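Local structure of phenylalanyl-tRNA synthetase beta chain (Pyrococcus horikoshii, 2CXI) at residues 145-149 with 150-154; 157-160 with 161-165; 314-318 with 319-323. The protein is the N-terminal part of the beta subunit of the tetrameric ligase that charges tRNA(Phe) with phenylalanine at the expense of ATP. One frame throughout, in Å; residues are numbered along the deposited sequence.

Interaction 1 (145-149 with 150-154); sequences FDFDK and IKPPI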
ATOM      1  N   PHE A 145      15.945  -4.113  18.690  1.00 16.42           N
ATOM      2  CA  PHE A 145      15.704  -2.782  18.122  1.00 15.04           C
ATOM      3  C   PHE A 145      14.458  -2.163  18.725  1.00 16.21           C
ATOM      4  O   PHE A 145      13.529  -2.871  19.096  1.00 14.83           O
ATOM      5  CB  PHE A 145      15.588  -2.844  16.581  1.00 15.08           C
ATOM      6  CG  PHE A 145      16.796  -3.493  15.918  1.00 14.98           C
ATOM      7  CD1 PHE A 145      16.804  -4.864  15.665  1.00 15.61           C
ATOM      8  CD2 PHE A 145      17.966  -2.745  15.663  1.00 18.07           C
ATOM      9  CE1 PHE A 145      17.941  -5.495  15.101  1.00 13.40           C
ATOM     10  CE2 PHE A 145      19.100  -3.355  15.098  1.00 14.13           C
ATOM     11  CZ  PHE A 145      19.074  -4.725  14.802  1.00 11.27           C
ATOM     12  N   ASP A 146      14.432  -0.836  18.787  1.00 16.25           N
ATOM     13  CA  ASP A 146      13.213  -0.134  19.152  1.00 17.60           C
ATOM     14  C   ASP A 146      12.264  -0.066  17.951  1.00 17.20           C
ATOM     15  O   ASP A 146      12.522   0.651  16.948  1.00 17.46           O
ATOM     16  CB  ASP A 146      13.570   1.283  19.641  1.00 17.07           C
ATOM     17  CG  ASP A 146      12.395   1.989  20.334  1.00 20.57           C
ATOM     18  OD1 ASP A 146      11.221   1.803  19.938  1.00 20.38           O
ATOM     19  OD2 ASP A 146      12.587   2.698  21.338  1.00 20.47           O
ATOM     20  N   PHE A 147      11.168  -0.812  18.046  1.00 17.19           N
ATOM     21  CA  PHE A 147      10.213  -0.946  16.937  1.00 16.96           C
ATOM     22  C   PHE A 147       9.593   0.396  16.498  1.00 18.18           C
ATOM     23  O   PHE A 147       9.329   0.624  15.290  1.00 15.28           O
ATOM     24  CB  PHE A 147       9.120  -1.955  17.283  1.00 16.83           C
ATOM     25  CG  PHE A 147       8.075  -2.107  16.186  1.00 18.94           C
ATOM     26  CD1 PHE A 147       8.415  -2.686  14.981  1.00 18.29           C
ATOM     27  CD2 PHE A 147       6.775  -1.616  16.363  1.00 23.31           C
ATOM     28  CE1 PHE A 147       7.458  -2.824  13.916  1.00 19.36           C
ATOM     29  CE2 PHE A 147       5.806  -1.745  15.319  1.00 24.44           C
ATOM     30  CZ  PHE A 147       6.177  -2.376  14.101  1.00 18.45           C
ATOM     31  N   ASP A 148       9.419   1.287  17.469  1.00 18.43           N
ATOM     32  CA  ASP A 148       8.857   2.626  17.206  1.00 20.40           C
ATOM     33  C   ASP A 148       9.781   3.476  16.364  1.00 20.32           C
ATOM     34  O   ASP A 148       9.360   4.474  15.827  1.00 20.65           O
ATOM     35  CB  ASP A 148       8.562   3.340  18.522  1.00 20.72           C
ATOM     36  CG  ASP A 148       7.456   2.680  19.282  1.00 23.89           C
ATOM     37  OD1 ASP A 148       6.698   1.897  18.677  1.00 27.60           O
ATOM     38  OD2 ASP A 148       7.262   2.914  20.483  1.00 29.77           O
ATOM     39  N   LYS A 149      11.035   3.049  16.238  1.00 20.32           N
ATOM     40  CA  LYS A 149      12.048   3.830  15.545  1.00 20.22           C
ATOM     41  C   LYS A 149      12.334   3.293  14.144  1.00 20.37           C
ATOM     42  O   LYS A 149      13.228   3.807  13.440  1.00 20.93           O
ATOM     43  CB  LYS A 149      13.332   3.886  16.378  1.00 18.97           C
ATOM     44  CG  LYS A 149      13.167   4.706  17.717  1.00 20.96           C
ATOM     45  CD  LYS A 149      14.541   4.864  18.402  1.00 21.33           C
ATOM     46  CE  LYS A 149      14.403   5.198  19.874  1.00 24.10           C
ATOM     47  NZ  LYS A 149      15.641   4.902  20.655  1.00 22.96           N
ATOM     48  N   ILE A 150      11.619   2.251  13.727  1.00 19.75           N
ATOM     49  CA  ILE A 150      11.893   1.695  12.373  1.00 19.23           C
ATOM     50  C   ILE A 150      10.621   1.731  11.542  1.00 18.95           C
ATOM     51  O   ILE A 150       9.545   1.807  12.109  1.00 19.59           O
ATOM     52  CB  ILE A 150      12.502   0.261  12.445  1.00 18.83           C
ATOM     53  CG1 ILE A 150      11.442  -0.737  12.970  1.00 18.38           C
ATOM     54  CG2 ILE A 150      13.884   0.306  13.227  1.00 19.96           C
ATOM     55  CD1 ILE A 150      11.884  -2.251  13.058  1.00 20.91           C
ATOM     56  N   LYS A 151      10.755   1.691  10.217  1.00 19.28           N
ATOM     57  CA  LYS A 151       9.593   1.724   9.330  1.00 19.81           C
ATOM     58  C   LYS A 151       9.490   0.433   8.526  1.00 17.80           C
ATOM     59  O   LYS A 151      10.242   0.222   7.569  1.00 17.27           O
ATOM     60  CB  LYS A 151       9.627   2.943   8.406  1.00 19.78           C
ATOM     61  CG  LYS A 151       8.322   3.139   7.609  1.00 23.39           C
ATOM     62  CD  LYS A 151       8.463   4.366   6.659  1.00 23.42           C
ATOM     63  CE  LYS A 151       7.145   4.730   6.023  1.00 27.67           C
ATOM     64  NZ  LYS A 151       7.205   6.121   5.380  1.00 35.24           N
ATOM     65  N   PRO A 152       8.522  -0.385   8.896  1.00 16.78           N
ATOM     66  CA  PRO A 152       8.250  -1.652   8.210  1.00 17.19           C
ATOM     67  C   PRO A 152       7.555  -1.353   6.822  1.00 17.25           C
ATOM     68  O   PRO A 152       7.013  -0.253   6.647  1.00 17.90           O
ATOM     69  CB  PRO A 152       7.305  -2.356   9.167  1.00 17.37           C
ATOM     70  CG  PRO A 152       6.513  -1.199   9.809  1.00 17.69           C
ATOM     71  CD  PRO A 152       7.565  -0.109   9.988  1.00 17.77           C
ATOM     72  N   PRO A 153       7.602  -2.257   5.843  1.00 16.48           N
ATOM     73  CA  PRO A 153       8.211  -3.598   5.945  1.00 16.00           C
ATOM     74  C   PRO A 153       9.723  -3.567   6.183  1.00 15.59           C
ATOM     75  O   PRO A 153      10.396  -2.547   5.883  1.00 14.82           O
ATOM     76  CB  PRO A 153       7.922  -4.189   4.545  1.00 15.58           C
ATOM     77  CG  PRO A 153       6.588  -3.604   4.219  1.00 16.74           C
ATOM     78  CD  PRO A 153       6.768  -2.149   4.613  1.00 15.30           C
ATOM     79  N   ILE A 154      10.248  -4.685   6.691  1.00 15.57           N
ATOM     80  CA  ILE A 154      11.706  -4.795   6.963  1.00 15.76           C
ATOM     81  C   ILE A 154      12.299  -5.800   5.976  1.00 15.54           C
ATOM     82  O   ILE A 154      11.631  -6.775   5.614  1.00 16.57           O
ATOM     83  CB  ILE A 154      11.981  -5.221   8.460  1.00 16.48           C
ATOM     84  CG1 ILE A 154      11.253  -4.287   9.448  1.00 16.69           C
ATOM     85  CG2 ILE A 154      13.490  -5.300   8.723  1.00 15.21           C
ATOM     86  CD1 ILE A 154      11.640  -2.802   9.390  1.00 18.21           C
TER

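Interaction 2 (157-160 with 161-165); sequences KAAE and KTEKF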
ATOM      1  N   LYS A 157      18.552  -8.629   3.615  1.00 16.66           N
ATOM      2  CA  LYS A 157      18.990  -8.740   2.221  1.00 18.36           C
ATOM      3  C   LYS A 157      20.488  -8.943   2.004  1.00 18.26           C
ATOM      4  O   LYS A 157      21.309  -8.642   2.874  1.00 18.29           O
ATOM      5  CB  LYS A 157      18.519  -7.499   1.416  1.00 18.21           C
ATOM      6  CG  LYS A 157      19.234  -6.188   1.831  1.00 20.75           C
ATOM      7  CD  LYS A 157      18.875  -5.089   0.859  1.00 28.63           C
ATOM      8  CE  LYS A 157      19.647  -3.811   1.201  1.00 36.24           C
ATOM      9  NZ  LYS A 157      19.967  -2.945  -0.023  1.00 40.52           N
ATOM     10  N   ALA A 158      20.832  -9.439   0.811  1.00 17.93           N
ATOM     11  CA  ALA A 158      22.211  -9.489   0.372  1.00 19.22           C
ATOM     12  C   ALA A 158      22.524  -8.096  -0.164  1.00 20.55           C
ATOM     13  O   ALA A 158      21.876  -7.645  -1.086  1.00 21.29           O
ATOM     14  CB  ALA A 158      22.379 -10.558  -0.733  1.00 19.15           C
ATOM     15  N   ALA A 159      23.491  -7.432   0.453  1.00 21.09           N
ATOM     16  CA  ALA A 159      23.916  -6.081   0.089  1.00 22.70           C
ATOM     17  C   ALA A 159      25.300  -6.034  -0.580  1.00 23.66           C
ATOM     18  O   ALA A 159      26.219  -6.792  -0.223  1.00 23.24           O
ATOM     19  CB  ALA A 159      23.935  -5.204   1.332  1.00 20.98           C
ATOM     20  N   GLU A 160      25.433  -5.089  -1.514  1.00 24.85           N
ATOM     21  CA  GLU A 160      26.720  -4.674  -2.062  1.00 26.21           C
ATOM     22  C   GLU A 160      27.659  -4.220  -0.946  1.00 26.30           C
ATOM     23  O   GLU A 160      27.234  -3.586   0.029  1.00 25.12           O
ATOM     24  CB  GLU A 160      26.523  -3.512  -3.058  1.00 26.33           C
ATOM     25  CG  GLU A 160      25.620  -3.823  -4.259  1.00 29.54           C
ATOM     26  CD  GLU A 160      26.269  -4.758  -5.287  1.00 36.36           C
ATOM     27  OE1 GLU A 160      27.498  -5.022  -5.206  1.00 37.23           O
ATOM     28  OE2 GLU A 160      25.548  -5.258  -6.180  1.00 36.22           O
ATOM     29  N   LYS A 161      28.940  -4.534  -1.120  1.00 26.27           N
ATOM     30  CA  LYS A 161      29.970  -4.207  -0.146  1.00 25.99           C
ATOM     31  C   LYS A 161      30.256  -2.691  -0.025  1.00 26.28           C
ATOM     32  O   LYS A 161      30.922  -2.255   0.926  1.00 26.04           O
ATOM     33  CB  LYS A 161      31.257  -4.953  -0.493  1.00 26.30           C
ATOM     34  CG  LYS A 161      31.110  -6.451  -0.508  1.00 27.73           C
ATOM     35  CD  LYS A 161      32.435  -7.148  -0.682  1.00 30.11           C
ATOM     36  CE  LYS A 161      32.179  -8.619  -0.914  1.00 33.93           C
ATOM     37  NZ  LYS A 161      33.329  -9.496  -0.558  1.00 37.37           N
ATOM     38  N   THR A 162      29.766  -1.928  -0.999  1.00 26.37           N
ATOM     39  CA  THR A 162      29.906  -0.468  -1.012  1.00 27.16           C
ATOM     40  C   THR A 162      28.728   0.269  -0.377  1.00 26.79           C
ATOM     41  O   THR A 162      28.803   1.486  -0.200  1.00 25.55           O
ATOM     42  CB  THR A 162      30.089   0.050  -2.453  1.00 27.85           C
ATOM     43  OG1 THR A 162      29.013  -0.444  -3.255  1.00 27.83           O
ATOM     44  CG2 THR A 162      31.350  -0.520  -3.096  1.00 28.94           C
ATOM     45  N   GLU A 163      27.649  -0.450  -0.021  1.00 26.44           N
ATOM     46  CA  GLU A 163      26.594   0.160   0.827  1.00 26.46           C
ATOM     47  C   GLU A 163      27.190   0.757   2.102  1.00 25.35           C
ATOM     48  O   GLU A 163      28.204   0.280   2.611  1.00 23.94           O
ATOM     49  CB  GLU A 163      25.495  -0.845   1.218  1.00 26.87           C
ATOM     50  CG  GLU A 163      24.608  -1.367   0.101  1.00 32.36           C
ATOM     51  CD  GLU A 163      23.893  -0.282  -0.697  1.00 41.16           C
ATOM     52  OE1 GLU A 163      23.476   0.742  -0.108  1.00 44.15           O
ATOM     53  OE2 GLU A 163      23.730  -0.465  -1.933  1.00 45.41           O
ATOM     54  N   LYS A 164      26.533   1.794   2.630  1.00 24.62           N
ATOM     55  CA  LYS A 164      27.046   2.517   3.786  1.00 24.43           C
ATOM     56  C   LYS A 164      26.020   2.617   4.904  1.00 22.68           C
ATOM     57  O   LYS A 164      24.822   2.713   4.654  1.00 21.74           O
ATOM     58  CB  LYS A 164      27.435   3.963   3.398  1.00 23.72           C
ATOM     59  CG  LYS A 164      28.561   4.093   2.391  1.00 26.85           C
ATOM     60  CD  LYS A 164      29.104   5.561   2.466  1.00 28.13           C
ATOM     61  CE  LYS A 164      29.633   6.046   1.122  1.00 37.99           C
ATOM     62  NZ  LYS A 164      29.614   7.557   1.062  1.00 40.55           N
ATOM     63  N   PHE A 165      26.520   2.647   6.141  1.00 21.35           N
ATOM     64  CA  PHE A 165      25.757   3.104   7.312  1.00 20.65           C
ATOM     65  C   PHE A 165      26.768   3.367   8.429  1.00 20.19           C
ATOM     66  O   PHE A 165      27.926   2.966   8.314  1.00 19.19           O
ATOM     67  CB  PHE A 165      24.666   2.076   7.720  1.00 20.08           C
ATOM     68  CG  PHE A 165      25.193   0.820   8.453  1.00 20.26           C
ATOM     69  CD1 PHE A 165      25.738  -0.257   7.738  1.00 17.60           C
ATOM     70  CD2 PHE A 165      25.032   0.696   9.845  1.00 19.57           C
ATOM     71  CE1 PHE A 165      26.192  -1.434   8.400  1.00 19.01           C
ATOM     72  CE2 PHE A 165      25.500  -0.439  10.536  1.00 19.29           C
ATOM     73  CZ  PHE A 165      26.077  -1.534   9.798  1.00 19.21           C
TER
HETATM   74  O   HOH W   1      23.158  -3.258  -1.995  1.00 31.26           O
HETATM   75  O   HOH W   2      29.433  -5.764  -3.817  1.00 34.26           O

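Interaction 3 (314-318 with 319-323); sequences VEISR and GRAKL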
ATOM      1  N   VAL A 314       0.465 -32.532  31.427  1.00 22.82           N
ATOM      2  CA  VAL A 314       0.497 -33.990  31.588  1.00 24.22           C
ATOM      3  C   VAL A 314      -0.945 -34.533  31.534  1.00 25.58           C
ATOM      4  O   VAL A 314      -1.788 -34.122  32.336  1.00 25.45           O
ATOM      5  CB  VAL A 314       1.101 -34.413  32.976  1.00 24.11           C
ATOM      6  CG1 VAL A 314       1.141 -35.933  33.086  1.00 25.09           C
ATOM      7  CG2 VAL A 314       2.490 -33.789  33.225  1.00 21.63           C
ATOM      8  N   GLU A 315      -1.184 -35.428  30.577  1.00 27.48           N
ATOM      9  CA  GLU A 315      -2.444 -36.146  30.418  1.00 31.80           C
ATOM     10  C   GLU A 315      -2.138 -37.640  30.477  1.00 30.64           C
ATOM     11  O   GLU A 315      -1.482 -38.169  29.590  1.00 30.44           O
ATOM     12  CB  GLU A 315      -3.115 -35.797  29.072  1.00 30.89           C
ATOM     13  CG  GLU A 315      -4.051 -36.898  28.564  1.00 36.63           C
ATOM     14  CD  GLU A 315      -4.927 -36.464  27.389  1.00 36.81           C
ATOM     15  OE1 GLU A 315      -4.628 -36.859  26.220  1.00 42.15           O
ATOM     16  OE2 GLU A 315      -5.917 -35.727  27.644  1.00 44.54           O
ATOM     17  N   ILE A 316      -2.620 -38.301  31.524  1.00 32.75           N
ATOM     18  CA  ILE A 316      -2.366 -39.730  31.695  1.00 34.37           C
ATOM     19  C   ILE A 316      -3.588 -40.535  31.295  1.00 36.14           C
ATOM     20  O   ILE A 316      -4.682 -40.292  31.805  1.00 36.15           O
ATOM     21  CB  ILE A 316      -2.003 -40.072  33.147  1.00 34.40           C
ATOM     22  CG1 ILE A 316      -0.730 -39.334  33.598  1.00 34.32           C
ATOM     23  CG2 ILE A 316      -1.847 -41.618  33.293  1.00 33.87           C
ATOM     24  CD1 ILE A 316      -0.597 -39.317  35.121  1.00 32.51           C
ATOM     25  N   SER A 317      -3.409 -41.481  30.382  1.00 37.45           N
ATOM     26  CA  SER A 317      -4.438 -42.487  30.176  1.00 39.84           C
ATOM     27  C   SER A 317      -3.812 -43.859  30.006  1.00 40.17           C
ATOM     28  O   SER A 317      -2.916 -44.048  29.177  1.00 39.62           O
ATOM     29  CB  SER A 317      -5.374 -42.141  29.013  1.00 39.88           C
ATOM     30  OG  SER A 317      -4.659 -41.955  27.805  1.00 42.52           O
ATOM     31  N   ARG A 318      -4.290 -44.799  30.821  1.00 41.16           N
ATOM     32  CA  ARG A 318      -3.756 -46.168  30.881  1.00 41.86           C
ATOM     33  C   ARG A 318      -2.235 -46.242  31.080  1.00 41.06           C
ATOM     34  O   ARG A 318      -1.514 -46.899  30.309  1.00 40.95           O
ATOM     35  CB  ARG A 318      -4.215 -46.969  29.665  1.00 42.66           C
ATOM     36  CG  ARG A 318      -5.559 -47.656  29.895  1.00 47.34           C
ATOM     37  CD  ARG A 318      -6.314 -47.994  28.624  1.00 54.02           C
ATOM     38  NE  ARG A 318      -6.698 -46.772  27.909  1.00 58.86           N
ATOM     39  CZ  ARG A 318      -6.073 -46.281  26.836  1.00 61.40           C
ATOM     40  NH1 ARG A 318      -5.017 -46.906  26.314  1.00 62.26           N
ATOM     41  NH2 ARG A 318      -6.513 -45.154  26.275  1.00 62.70           N
ATOM     42  N   GLY A 319      -1.759 -45.569  32.126  1.00 40.38           N
ATOM     43  CA  GLY A 319      -0.335 -45.590  32.482  1.00 39.16           C
ATOM     44  C   GLY A 319       0.616 -44.865  31.529  1.00 38.18           C
ATOM     45  O   GLY A 319       1.834 -44.843  31.759  1.00 38.42           O
ATOM     46  N   ARG A 320       0.105 -44.278  30.455  1.00 37.01           N
ATOM     47  CA  ARG A 320       1.005 -43.473  29.626  1.00 36.29           C
ATOM     48  C   ARG A 320       0.684 -41.996  29.538  1.00 34.89           C
ATOM     49  O   ARG A 320      -0.476 -41.599  29.413  1.00 34.61           O
ATOM     50  CB  ARG A 320       1.318 -44.103  28.270  1.00 37.66           C
ATOM     51  CG  ARG A 320       0.296 -43.974  27.187  1.00 39.91           C
ATOM     52  CD  ARG A 320       0.946 -43.744  25.815  1.00 46.74           C
ATOM     53  NE  ARG A 320       2.297 -44.313  25.730  1.00 49.41           N
ATOM     54  CZ  ARG A 320       3.123 -44.149  24.700  1.00 49.60           C
ATOM     55  NH1 ARG A 320       2.748 -43.424  23.658  1.00 50.92           N
ATOM     56  NH2 ARG A 320       4.326 -44.700  24.712  1.00 49.19           N
ATOM     57  N   ALA A 321       1.736 -41.189  29.687  1.00 32.95           N
ATOM     58  CA  ALA A 321       1.601 -39.755  29.817  1.00 30.73           C
ATOM     59  C   ALA A 321       1.827 -39.091  28.457  1.00 29.54           C
ATOM     60  O   ALA A 321       2.896 -39.217  27.849  1.00 28.53           O
ATOM     61  CB  ALA A 321       2.567 -39.234  30.876  1.00 30.24           C
ATOM     62  N   LYS A 322       0.788 -38.421  27.969  1.00 28.97           N
ATOM     63  CA  LYS A 322       0.939 -37.509  26.831  1.00 28.67           C
ATOM     64  C   LYS A 322       1.358 -36.132  27.391  1.00 26.33           C
ATOM     65  O   LYS A 322       0.642 -35.529  28.186  1.00 25.93           O
ATOM     66  CB  LYS A 322      -0.372 -37.414  26.050  1.00 28.95           C
ATOM     67  CG  LYS A 322      -0.692 -38.644  25.179  1.00 30.90           C
ATOM     68  CD  LYS A 322      -1.961 -38.373  24.304  1.00 32.01           C
ATOM     69  CE  LYS A 322      -1.842 -39.050  22.940  1.00 38.26           C
ATOM     70  NZ  LYS A 322      -2.436 -38.214  21.805  1.00 41.69           N
ATOM     71  N   LEU A 323       2.532 -35.664  26.989  1.00 24.78           N
ATOM     72  CA  LEU A 323       3.129 -34.448  27.587  1.00 22.60           C
ATOM     73  C   LEU A 323       3.156 -33.320  26.577  1.00 21.41           C
ATOM     74  O   LEU A 323       3.335 -33.574  25.397  1.00 21.20           O
ATOM     75  CB  LEU A 323       4.582 -34.714  27.989  1.00 22.16           C
ATOM     76  CG  LEU A 323       4.802 -35.935  28.886  1.00 21.74           C
ATOM     77  CD1 LEU A 323       6.327 -36.181  29.047  1.00 21.69           C
ATOM     78  CD2 LEU A 323       4.098 -35.705  30.222  1.00 23.43           C
TER

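Interaction 1 (145-149 with 150-154)
F147 and I150 meet where strand 140-146 of the B3/4 domain ends in an Asx turn and a short 3-10 segment, a worked case of a turn closed by apolar side chains as well as by its backbone. This region is probably the amino acid-editing part of the archaeal and eukaryal enzymes. The two side chains cross at about a right angle: the ring of F147 brings its CD1 obliquely to the terminal methyl of I150, 4.0 Å from CD1 of that isoleucine. With CG of F147 anti to the backbone N (chi1 178°), the ring reaches forward along the chain although its CB sets off away from residues 150-154. P152 comes up obliquely to the same ring, its CG 4.5 Å from CZ of F147. I150 carries CG1 between its own N and carbonyl carbon, which lays CG1 3.4 Å from O of F147. Replacing I150 with an alanine is likely to leave the F147 ring without its neighbour and a gap beside F232 and L210, which the isoleucine also touches. Polar groups fix the beginning of the turn. D146 turns OD1 back to the main chain and receives N of D148 at 3.1 Å on the anti side of the carboxylate, the bond that defines the Asx turn. Its OD2 binds T228, while NZ of the extended K149 stands at a long salt-bridge distance of 3.8 Å from that OD2 and is held by the carbonyl of R223. K151 reaches D117 of the second subunit. Across the turn itself, N of I150 donates to O of F147 at 3.2 Å, nearly straight at 168° but from above the carbonyl plane.

Interaction 2 (157-160 with 161-165)
E160 to E163 form a type I beta turn in which N of E163 donates to O of E160 at 3.2 Å. The turn follows strand 154-159 in the B3/4 domain and leads into the short strand 164-165. The side chain of E163 points toward residues 157-160 and lies over O of E160: with CG anti to the carbonyl carbon (chi1 -67°), CG comes to 4.1 Å from CB of A159 and to 3.4 Å from O of E160. A bend at chi2 then turns the carboxylate, whose OE2 takes the first of two waters. The methyl of A159 also packs on L176 and L201, which places this small apolar contact against helix 176-182 and strand 199-204. CB of E160 approaches OG1 of T162 at 4.0 Å, and the bent chain beyond it brings OE1 to the second water. The first water accepts from N of E160 and donates to OE2 of E163 at 2.9 Å. The second accepts from N of K161 at 3.0 Å and donates to OE1 of E160. K161 runs extended, away from the turn, to the carbonyl of K196. No direct salt bridge joins the two segments, although NZ of K157 lies 4.9 Å from OE2 of E163. Both carboxylates thus reach main-chain N-H groups through water, and the nearby lysine charge would probably favour the ionised form of E163.

Interaction 3 (314-318 with 319-323)
O of E315 receives N of K322 at 2.8 Å, the shortest bond of a two-residue beta hairpin in the B5 domain. The same oxygen is also approached by CA of A321, at 3.5 Å in a CA-H...O contact. N of E315 returns a bond to O of K322, so this antiparallel pair is hydrogen-bonded in both directions. Strand 320-325 is the middle of a three-stranded antiparallel sheet, between 281-286 and 313-317. On one face V314 and L323 lie side by side and point the same way; CG2 of the valine meets CD2 of the leucine at 3.9 Å. CB of A321 touches both V314 CG1 and I316 CG1, and L307 of helix 300-309 covers V314 and L323. The side chain of L323 is about 8 Å from that of D341, a predicted magnesium ligand shared with the alpha subunit. On the other face OE1 of E315 meets the aliphatic CD of K322, while NZ of K322 stays 5.1 Å from that OE1, opposite charges near but not in contact. CG of R320 lies against O of S317, while the bent chain carries the guanidinium group away to salt bridges with E284 and E286. R318 and G319, both with positive phi, are the central residues of the type I' turn from S317 to R320. It closes with N of R320 donating to O of S317 at 3.3 Å.

How the interactions relate
From the N terminus, interaction 1 comes first, closing the turn where strand 140-146 gives way to the loop that runs into strand 154-159. Interaction 2 follows directly in sequence, turning the chain from the end of that next strand into strand 164-165; the two centres lie 19 Å apart, and both border the same large mixed sheet of the B3/4 domain. Interaction 3 opens much later, joining strands 313-317 and 320-325 in the B5 domain, with its centre about 45 Å from that of interaction 1 and 54 Å from that of interaction 2. All three are in series: none nests within or crosses another, and each is a local closure.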